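Local coordinates for protein glutamyl endopeptidase (Staphylococcus epidermidis, PDB 6PYM) that belongs to the S1B family of secreted serine endopeptidases and, as in its relatives, probably cleaves proteins after glutamate and, less readily, aspartate, at residues T121-G133 against W144-L158. The protein carries 1 engineered substitution. Residues are numbered along the deposited sequence; the frame is centred on the assembly and turned at random.
Sequences TDTRINENITVTG and WESVGKVVYIGGEEL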
ATOM      1  N   THR A 121     -18.381  -2.780   3.634  1.00 13.68           N
ATOM      2  CA  THR A 121     -19.696  -3.231   4.083  1.00 15.47           C
ATOM      3  C   THR A 121     -19.918  -4.715   3.807  1.00 14.35           C
ATOM      4  O   THR A 121     -20.672  -5.375   4.535  1.00 14.85           O
ATOM      5  CB  THR A 121     -20.799  -2.385   3.430  1.00 16.71           C
ATOM      6  OG1 THR A 121     -22.070  -2.733   3.995  1.00 21.29           O
ATOM      7  CG2 THR A 121     -20.842  -2.620   1.935  1.00 20.10           C
ATOM      8  N   ASP A 122     -19.272  -5.261   2.777  1.00 13.25           N
ATOM      9  CA  ASP A 122     -19.482  -6.640   2.359  1.00 13.80           C
ATOM     10  C   ASP A 122     -18.328  -7.566   2.711  1.00 12.92           C
ATOM     11  O   ASP A 122     -18.416  -8.766   2.440  1.00 15.25           O
ATOM     12  CB  ASP A 122     -19.718  -6.702   0.846  1.00 15.18           C
ATOM     13  CG  ASP A 122     -21.004  -6.031   0.427  1.00 21.97           C
ATOM     14  OD1 ASP A 122     -22.022  -6.229   1.114  1.00 20.32           O
ATOM     15  OD2 ASP A 122     -20.996  -5.306  -0.588  1.00 25.59           O
ATOM     16  N   THR A 123     -17.255  -7.050   3.302  1.00 12.15           N
ATOM     17  CA  THR A 123     -16.031  -7.831   3.459  1.00 11.90           C
ATOM     18  C   THR A 123     -16.201  -8.871   4.557  1.00 11.83           C
ATOM     19  O   THR A 123     -16.681  -8.561   5.651  1.00 12.54           O
ATOM     20  CB  THR A 123     -14.876  -6.888   3.776  1.00 11.56           C
ATOM     21  OG1 THR A 123     -14.821  -5.891   2.749  1.00 11.63           O
ATOM     22  CG2 THR A 123     -13.542  -7.633   3.833  1.00 12.28           C
ATOM     23  N   ARG A 124     -15.808 -10.111   4.265  1.00 11.22           N
ATOM     24  CA  ARG A 124     -16.065 -11.231   5.160  1.00 10.87           C
ATOM     25  C   ARG A 124     -14.914 -12.222   5.112  1.00 12.45           C
ATOM     26  O   ARG A 124     -14.172 -12.296   4.131  1.00 12.70           O
ATOM     27  CB  ARG A 124     -17.351 -11.965   4.771  1.00 12.55           C
ATOM     28  CG  ARG A 124     -18.583 -11.138   5.021  1.00 12.96           C
ATOM     29  CD  ARG A 124     -19.858 -11.779   4.530  1.00 13.49           C
ATOM     30  NE  ARG A 124     -20.965 -10.892   4.856  1.00 14.18           N
ATOM     31  CZ  ARG A 124     -22.252 -11.149   4.652  1.00 12.90           C
ATOM     32  NH1 ARG A 124     -22.638 -12.295   4.106  1.00 13.51           N
ATOM     33  NH2 ARG A 124     -23.145 -10.245   5.019  1.00 14.69           N
ATOM     34  N   ILE A 125     -14.790 -13.018   6.175  1.00 12.36           N
ATOM     35  CA  ILE A 125     -13.791 -14.073   6.147  1.00 13.51           C
ATOM     36  C   ILE A 125     -14.127 -15.048   5.019  1.00 12.55           C
ATOM     37  O   ILE A 125     -15.288 -15.185   4.599  1.00 12.39           O
ATOM     38  CB  ILE A 125     -13.616 -14.780   7.502  1.00 14.44           C
ATOM     39  CG1 ILE A 125     -14.885 -15.540   7.888  1.00 15.65           C
ATOM     40  CG2 ILE A 125     -13.184 -13.778   8.573  1.00 15.92           C
ATOM     41  CD1 ILE A 125     -14.727 -16.391   9.136  1.00 21.04           C
ATOM     42  N   ASN A 126     -13.086 -15.679   4.479  1.00 13.07           N
ATOM     43  CA  ASN A 126     -13.111 -16.618   3.354  1.00 13.31           C
ATOM     44  C   ASN A 126     -13.143 -15.908   2.001  1.00 14.86           C
ATOM     45  O   ASN A 126     -13.090 -16.574   0.961  1.00 15.89           O
ATOM     46  CB  ASN A 126     -14.245 -17.655   3.437  1.00 17.43           C
ATOM     47  CG  ASN A 126     -14.035 -18.840   2.520  1.00 25.89           C
ATOM     48  OD1 ASN A 126     -12.934 -19.379   2.424  1.00 29.66           O
ATOM     49  ND2 ASN A 126     -15.097 -19.251   1.834  1.00 30.19           N
ATOM     50  N   GLU A 127     -13.222 -14.585   1.980  1.00 13.91           N
ATOM     51  CA  GLU A 127     -13.244 -13.851   0.726  1.00 13.02           C
ATOM     52  C   GLU A 127     -11.881 -13.916   0.035  1.00 10.98           C
ATOM     53  O   GLU A 127     -10.834 -13.854   0.686  1.00 11.57           O
ATOM     54  CB  GLU A 127     -13.603 -12.405   1.042  1.00 16.12           C
ATOM     55  CG  GLU A 127     -13.640 -11.478  -0.120  1.00 18.34           C
ATOM     56  CD  GLU A 127     -14.202 -10.129   0.261  1.00 17.78           C
ATOM     57  OE1 GLU A 127     -14.877 -10.029   1.315  1.00 17.72           O
ATOM     58  OE2 GLU A 127     -13.973  -9.168  -0.496  1.00 20.94           O
ATOM     59  N   ASN A 128     -11.903 -14.036  -1.289  1.00 11.55           N
ATOM     60  CA  ASN A 128     -10.682 -14.087  -2.083  1.00 11.50           C
ATOM     61  C   ASN A 128     -10.161 -12.677  -2.323  1.00 11.89           C
ATOM     62  O   ASN A 128     -10.902 -11.796  -2.769  1.00 11.94           O
ATOM     63  CB  ASN A 128     -10.972 -14.749  -3.428  1.00 14.96           C
ATOM     64  CG  ASN A 128     -11.313 -16.218  -3.298  1.00 16.44           C
ATOM     65  OD1 ASN A 128     -10.686 -16.949  -2.541  1.00 18.96           O
ATOM     66  ND2 ASN A 128     -12.314 -16.657  -4.050  1.00 22.17           N
ATOM     67  N   ILE A 129      -8.875 -12.466  -2.035  1.00 10.14           N
ATOM     68  CA  ILE A 129      -8.259 -11.147  -2.079  1.00  9.92           C
ATOM     69  C   ILE A 129      -6.866 -11.262  -2.684  1.00  8.73           C
ATOM     70  O   ILE A 129      -6.343 -12.356  -2.903  1.00  9.65           O
ATOM     71  CB  ILE A 129      -8.181 -10.508  -0.677  1.00  9.57           C
ATOM     72  CG1 ILE A 129      -7.396 -11.423   0.264  1.00 10.90           C
ATOM     73  CG2 ILE A 129      -9.590 -10.219  -0.128  1.00 11.12           C
ATOM     74  CD1 ILE A 129      -6.834 -10.721   1.472  1.00 12.25           C
ATOM     75  N   THR A 130      -6.261 -10.104  -2.946  1.00  9.07           N
ATOM     76  CA  THR A 130      -4.859 -10.019  -3.319  1.00  9.32           C
ATOM     77  C   THR A 130      -4.163  -8.971  -2.465  1.00  8.16           C
ATOM     78  O   THR A 130      -4.792  -8.033  -1.967  1.00  9.62           O
ATOM     79  CB  THR A 130      -4.670  -9.656  -4.796  1.00 10.01           C
ATOM     80  OG1 THR A 130      -5.396  -8.457  -5.102  1.00  9.71           O
ATOM     81  CG2 THR A 130      -5.143 -10.784  -5.701  1.00 11.03           C
ATOM     82  N   VAL A 131      -2.853  -9.139  -2.303  1.00  7.85           N
ATOM     83  CA  VAL A 131      -1.979  -8.122  -1.724  1.00  7.71           C
ATOM     84  C   VAL A 131      -0.894  -7.868  -2.752  1.00  6.85           C
ATOM     85  O   VAL A 131      -0.194  -8.805  -3.157  1.00  7.92           O
ATOM     86  CB  VAL A 131      -1.399  -8.550  -0.364  1.00  7.70           C
ATOM     87  CG1 VAL A 131      -0.361  -7.540   0.127  1.00  9.78           C
ATOM     88  CG2 VAL A 131      -2.519  -8.667   0.643  1.00  9.50           C
ATOM     89  N   THR A 132      -0.751  -6.616  -3.172  1.00  7.09           N
ATOM     90  CA  THR A 132       0.100  -6.293  -4.306  1.00  7.05           C
ATOM     91  C   THR A 132       1.056  -5.179  -3.921  1.00  6.94           C
ATOM     92  O   THR A 132       0.635  -4.155  -3.376  1.00  7.22           O
ATOM     93  CB  THR A 132      -0.757  -5.950  -5.522  1.00  8.03           C
ATOM     94  OG1 THR A 132      -1.572  -7.091  -5.805  1.00  9.63           O
ATOM     95  CG2 THR A 132       0.101  -5.607  -6.744  1.00  9.04           C
ATOM     96  N   GLY A 133       2.337  -5.392  -4.186  1.00  7.09           N
ATOM     97  CA  GLY A 133       3.356  -4.471  -3.733  1.00  7.28           C
ATOM     98  C   GLY A 133       4.730  -4.983  -4.093  1.00  6.67           C
ATOM     99  O   GLY A 133       4.882  -5.665  -5.114  1.00  7.23           O
ATOM    100  N   TRP A 144       4.614  -7.401  -7.403  1.00  7.77           N
ATOM    101  CA  TRP A 144       4.131  -8.770  -7.322  1.00  7.50           C
ATOM    102  C   TRP A 144       2.768  -8.786  -6.655  1.00  7.68           C
ATOM    103  O   TRP A 144       2.530  -8.066  -5.677  1.00  7.64           O
ATOM    104  CB  TRP A 144       5.106  -9.682  -6.530  1.00  9.10           C
ATOM    105  CG  TRP A 144       6.405  -9.801  -7.222  1.00  7.61           C
ATOM    106  CD1 TRP A 144       7.355  -8.832  -7.343  1.00  8.64           C
ATOM    107  CD2 TRP A 144       6.893 -10.938  -7.941  1.00  8.71           C
ATOM    108  NE1 TRP A 144       8.408  -9.290  -8.108  1.00  8.85           N
ATOM    109  CE2 TRP A 144       8.142 -10.579  -8.487  1.00  9.48           C
ATOM    110  CE3 TRP A 144       6.393 -12.222  -8.181  1.00  9.70           C
ATOM    111  CZ2 TRP A 144       8.910 -11.469  -9.244  1.00  9.89           C
ATOM    112  CZ3 TRP A 144       7.149 -13.093  -8.945  1.00 10.19           C
ATOM    113  CH2 TRP A 144       8.395 -12.713  -9.458  1.00 11.50           C
ATOM    114  N   GLU A 145       1.882  -9.625  -7.168  1.00  8.32           N
ATOM    115  CA  GLU A 145       0.548  -9.835  -6.633  1.00  8.44           C
ATOM    116  C   GLU A 145       0.498 -11.198  -5.956  1.00  8.05           C
ATOM    117  O   GLU A 145       0.855 -12.217  -6.564  1.00 10.16           O
ATOM    118  CB  GLU A 145      -0.451  -9.800  -7.782  1.00  9.59           C
ATOM    119  CG  GLU A 145      -1.872 -10.125  -7.418  1.00 10.64           C
ATOM    120  CD  GLU A 145      -2.788  -9.996  -8.619  1.00 11.66           C
ATOM    121  OE1 GLU A 145      -2.898 -10.972  -9.400  1.00 16.21           O
ATOM    122  OE2 GLU A 145      -3.364  -8.907  -8.817  1.00 12.58           O
ATOM    123  N   SER A 146       0.045 -11.220  -4.707  1.00  8.23           N
ATOM    124  CA  SER A 146      -0.078 -12.434  -3.911  1.00  8.46           C
ATOM    125  C   SER A 146      -1.552 -12.723  -3.666  1.00  8.21           C
ATOM    126  O   SER A 146      -2.306 -11.820  -3.293  1.00  9.58           O
ATOM    127  CB  SER A 146       0.652 -12.244  -2.584  1.00  8.57           C
ATOM    128  OG  SER A 146       0.591 -13.441  -1.832  1.00  8.58           O
ATOM    129  N   VAL A 147      -1.952 -13.980  -3.856  1.00  8.91           N
ATOM    130  CA  VAL A 147      -3.351 -14.398  -3.905  1.00  9.62           C
ATOM    131  C   VAL A 147      -3.685 -15.244  -2.677  1.00  9.02           C
ATOM    132  O   VAL A 147      -2.941 -16.170  -2.336  1.00  8.87           O
ATOM    133  CB  VAL A 147      -3.604 -15.212  -5.187  1.00 11.93           C
ATOM    134  CG1 VAL A 147      -4.982 -15.851  -5.171  1.00 14.56           C
ATOM    135  CG2 VAL A 147      -3.422 -14.337  -6.426  1.00 16.13           C
ATOM    136  N   GLY A 148      -4.824 -14.970  -2.051  1.00  9.26           N
ATOM    137  CA  GLY A 148      -5.266 -15.805  -0.947  1.00 10.03           C
ATOM    138  C   GLY A 148      -6.629 -15.387  -0.433  1.00  9.56           C
ATOM    139  O   GLY A 148      -7.420 -14.780  -1.157  1.00 10.71           O
ATOM    140  N   LYS A 149      -6.898 -15.721   0.826  1.00 10.14           N
ATOM    141  CA  LYS A 149      -8.205 -15.510   1.432  1.00 11.05           C
ATOM    142  C   LYS A 149      -8.090 -14.818   2.782  1.00  9.70           C
ATOM    143  O   LYS A 149      -7.117 -14.992   3.521  1.00  9.90           O
ATOM    144  CB  LYS A 149      -8.932 -16.845   1.659  1.00 13.52           C
ATOM    145  CG  LYS A 149      -9.365 -17.569   0.389  1.00 17.58           C
ATOM    146  CD  LYS A 149     -10.006 -18.912   0.730  1.00 23.22           C
ATOM    147  CE  LYS A 149     -10.754 -19.494  -0.456  1.00 26.39           C
ATOM    148  NZ  LYS A 149     -11.996 -18.722  -0.739  1.00 23.96           N
ATOM    149  N   VAL A 150      -9.135 -14.058   3.110  1.00 10.13           N
ATOM    150  CA  VAL A 150      -9.270 -13.465   4.435  1.00 10.67           C
ATOM    151  C   VAL A 150      -9.531 -14.560   5.460  1.00 10.19           C
ATOM    152  O   VAL A 150     -10.385 -15.433   5.256  1.00 11.66           O
ATOM    153  CB  VAL A 150     -10.433 -12.463   4.432  1.00 10.95           C
ATOM    154  CG1 VAL A 150     -10.658 -11.890   5.832  1.00 11.31           C
ATOM    155  CG2 VAL A 150     -10.200 -11.361   3.407  1.00 11.60           C
ATOM    156  N   VAL A 151      -8.825 -14.509   6.586  1.00 10.37           N
ATOM    157  CA  VAL A 151      -9.034 -15.483   7.652  1.00 11.49           C
ATOM    158  C   VAL A 151      -9.521 -14.874   8.958  1.00 11.39           C
ATOM    159  O   VAL A 151      -9.949 -15.628   9.844  1.00 13.51           O
ATOM    160  CB  VAL A 151      -7.798 -16.377   7.896  1.00 11.59           C
ATOM    161  CG1 VAL A 151      -7.403 -17.115   6.619  1.00 13.51           C
ATOM    162  CG2 VAL A 151      -6.632 -15.566   8.457  1.00 12.30           C
ATOM    163  N   TYR A 152      -9.486 -13.553   9.112  1.00 10.98           N
ATOM    164  CA  TYR A 152      -9.850 -12.918  10.370  1.00 11.59           C
ATOM    165  C   TYR A 152     -10.157 -11.456  10.101  1.00 11.75           C
ATOM    166  O   TYR A 152      -9.439 -10.798   9.345  1.00 11.19           O
ATOM    167  CB  TYR A 152      -8.693 -12.999  11.377  1.00 12.77           C
ATOM    168  CG  TYR A 152      -8.929 -12.277  12.690  1.00 12.90           C
ATOM    169  CD1 TYR A 152      -8.616 -10.930  12.838  1.00 14.35           C
ATOM    170  CD2 TYR A 152      -9.429 -12.955  13.790  1.00 14.86           C
ATOM    171  CE1 TYR A 152      -8.824 -10.274  14.043  1.00 16.47           C
ATOM    172  CE2 TYR A 152      -9.632 -12.309  14.999  1.00 15.86           C
ATOM    173  CZ  TYR A 152      -9.336 -10.971  15.115  1.00 15.26           C
ATOM    174  OH  TYR A 152      -9.546 -10.331  16.320  1.00 19.74           O
ATOM    175  N   ILE A 153     -11.215 -10.950  10.738  1.00 11.88           N
ATOM    176  CA  ILE A 153     -11.537  -9.524  10.735  1.00 11.68           C
ATOM    177  C   ILE A 153     -11.932  -9.150  12.157  1.00 13.07           C
ATOM    178  O   ILE A 153     -12.863  -9.737  12.719  1.00 14.97           O
ATOM    179  CB  ILE A 153     -12.690  -9.180   9.774  1.00 12.56           C
ATOM    180  CG1 ILE A 153     -12.422  -9.674   8.351  1.00 12.44           C
ATOM    181  CG2 ILE A 153     -12.945  -7.677   9.771  1.00 14.65           C
ATOM    182  CD1 ILE A 153     -13.616  -9.517   7.422  1.00 12.46           C
ATOM    183  N   GLY A 154     -11.232  -8.191  12.746  1.00 13.78           N
ATOM    184  CA  GLY A 154     -11.572  -7.755  14.088  1.00 17.19           C
ATOM    185  C   GLY A 154     -11.028  -6.376  14.371  1.00 15.87           C
ATOM    186  O   GLY A 154      -9.816  -6.162  14.273  1.00 15.04           O
ATOM    187  N   GLY A 155     -11.907  -5.439  14.721  1.00 16.22           N
ATOM    188  CA  GLY A 155     -11.477  -4.074  14.964  1.00 16.73           C
ATOM    189  C   GLY A 155     -10.807  -3.502  13.731  1.00 13.62           C
ATOM    190  O   GLY A 155     -11.407  -3.415  12.653  1.00 16.24           O
ATOM    191  N   GLU A 156      -9.540  -3.119  13.885  1.00 13.25           N
ATOM    192  CA  GLU A 156      -8.736  -2.567  12.801  1.00 12.70           C
ATOM    193  C   GLU A 156      -7.776  -3.593  12.203  1.00 11.82           C
ATOM    194  O   GLU A 156      -6.812  -3.211  11.531  1.00 11.61           O
ATOM    195  CB  GLU A 156      -7.985  -1.318  13.269  1.00 14.60           C
ATOM    196  CG  GLU A 156      -8.923  -0.148  13.542  1.00 17.00           C
ATOM    197  CD  GLU A 156      -8.263   1.037  14.231  1.00 19.56           C
ATOM    198  OE1 GLU A 156      -7.053   0.987  14.537  1.00 20.14           O
ATOM    199  OE2 GLU A 156      -8.981   2.032  14.477  1.00 21.35           O
ATOM    200  N   GLU A 157      -8.017  -4.881  12.425  1.00 11.56           N
ATOM    201  CA  GLU A 157      -7.111  -5.936  11.996  1.00 11.49           C
ATOM    202  C   GLU A 157      -7.824  -6.838  11.002  1.00 11.02           C
ATOM    203  O   GLU A 157      -8.916  -7.339  11.281  1.00 12.38           O
ATOM    204  CB  GLU A 157      -6.653  -6.740  13.221  1.00 14.21           C
ATOM    205  CG  GLU A 157      -5.858  -8.006  12.915  1.00 15.22           C
ATOM    206  CD  GLU A 157      -4.352  -7.799  12.905  1.00 16.85           C
ATOM    207  OE1 GLU A 157      -3.919  -6.637  12.802  1.00 15.89           O
ATOM    208  OE2 GLU A 157      -3.604  -8.808  12.988  1.00 16.27           O
ATOM    209  N   LEU A 158      -7.208  -7.046   9.841  1.00  9.95           N
ATOM    210  CA  LEU A 158      -7.684  -8.025   8.867  1.00  9.83           C
ATOM    211  C   LEU A 158      -6.508  -8.919   8.509  1.00  9.95           C
ATOM    212  O   LEU A 158      -5.448  -8.419   8.115  1.00 10.28           O
ATOM    213  CB  LEU A 158      -8.298  -7.362   7.613  1.00 12.61           C
ATOM    214  CG  LEU A 158      -8.904  -8.300   6.546  1.00 12.98           C
ATOM    215  CD1 LEU A 158     -10.065  -7.656   5.808  1.00 14.47           C
ATOM    216  CD2 LEU A 158      -7.849  -8.748   5.539  1.00 15.16           C
TER
HETATM  217  O   HOH W   1      -7.958 -16.950  -3.456  1.00 22.73           O
HETATM  218  O   HOH W   2      -4.036  -7.029  -7.045  1.00 10.24           O
HETATM  219  O   HOH W   3       2.724  -8.936  -3.039  1.00 10.53           O
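Strands 128-133 and 143-154 form an antiparallel beta hairpin in the second, C-terminal beta domain of this chymotrypsin-like fold, and the pairs I129-G148, V131-S146 and G133-W144 are its doubly hydrogen-bonded rungs. Between rungs, CA-H...O contacts add to the ladder; T130 CA lies 3.1 Å from S146 O. The pairing runs on past the strand into the type II turn R124-E127, where V150 N donates to E127 O and N126 N to V150 O (2.8 Å).

K149 holds this turn from one face of the sheet. Its chain lies alongside the side chains of N126 and N128, and a bend at the last torsion (chi4 -71°) brings NZ to two oxygens: N128 OD1 at 2.8 Å, approached from above the amide plane, and N126 O at 2.9 Å. N126 OD1 adds a weak third bond. Farther along the same face, T130 CG2 packs 3.8 Å from E145 CG, and one water joins T130 OG1, T132 OG1 and E145 OE2; Y19 OH also bonds that carboxylate oxygen.

On the other face, I129 CG2 meets V150 CG2 at 3.8 Å, their side chains crossing at about a right angle. Nearer the turn, I153 CD1 rests against the backbone at R124 CA (3.7 Å), while T123 CG2 touches L158 CD1.

I129 and V131 continue inward onto V173 of strand 172-174, which pairs with the edge of strand 128-133 away from strand 143-154; the side chain of V131 is about 9 Å from that of A169, the engineered residue at the predicted catalytic serine position. Strand 143-154, after a classic bulge at V151 and Y152, turns back into strand 157-160, and on its other edge E145 and V147 bond through their backbones to H9 and N7, where strand 8-11 pairs.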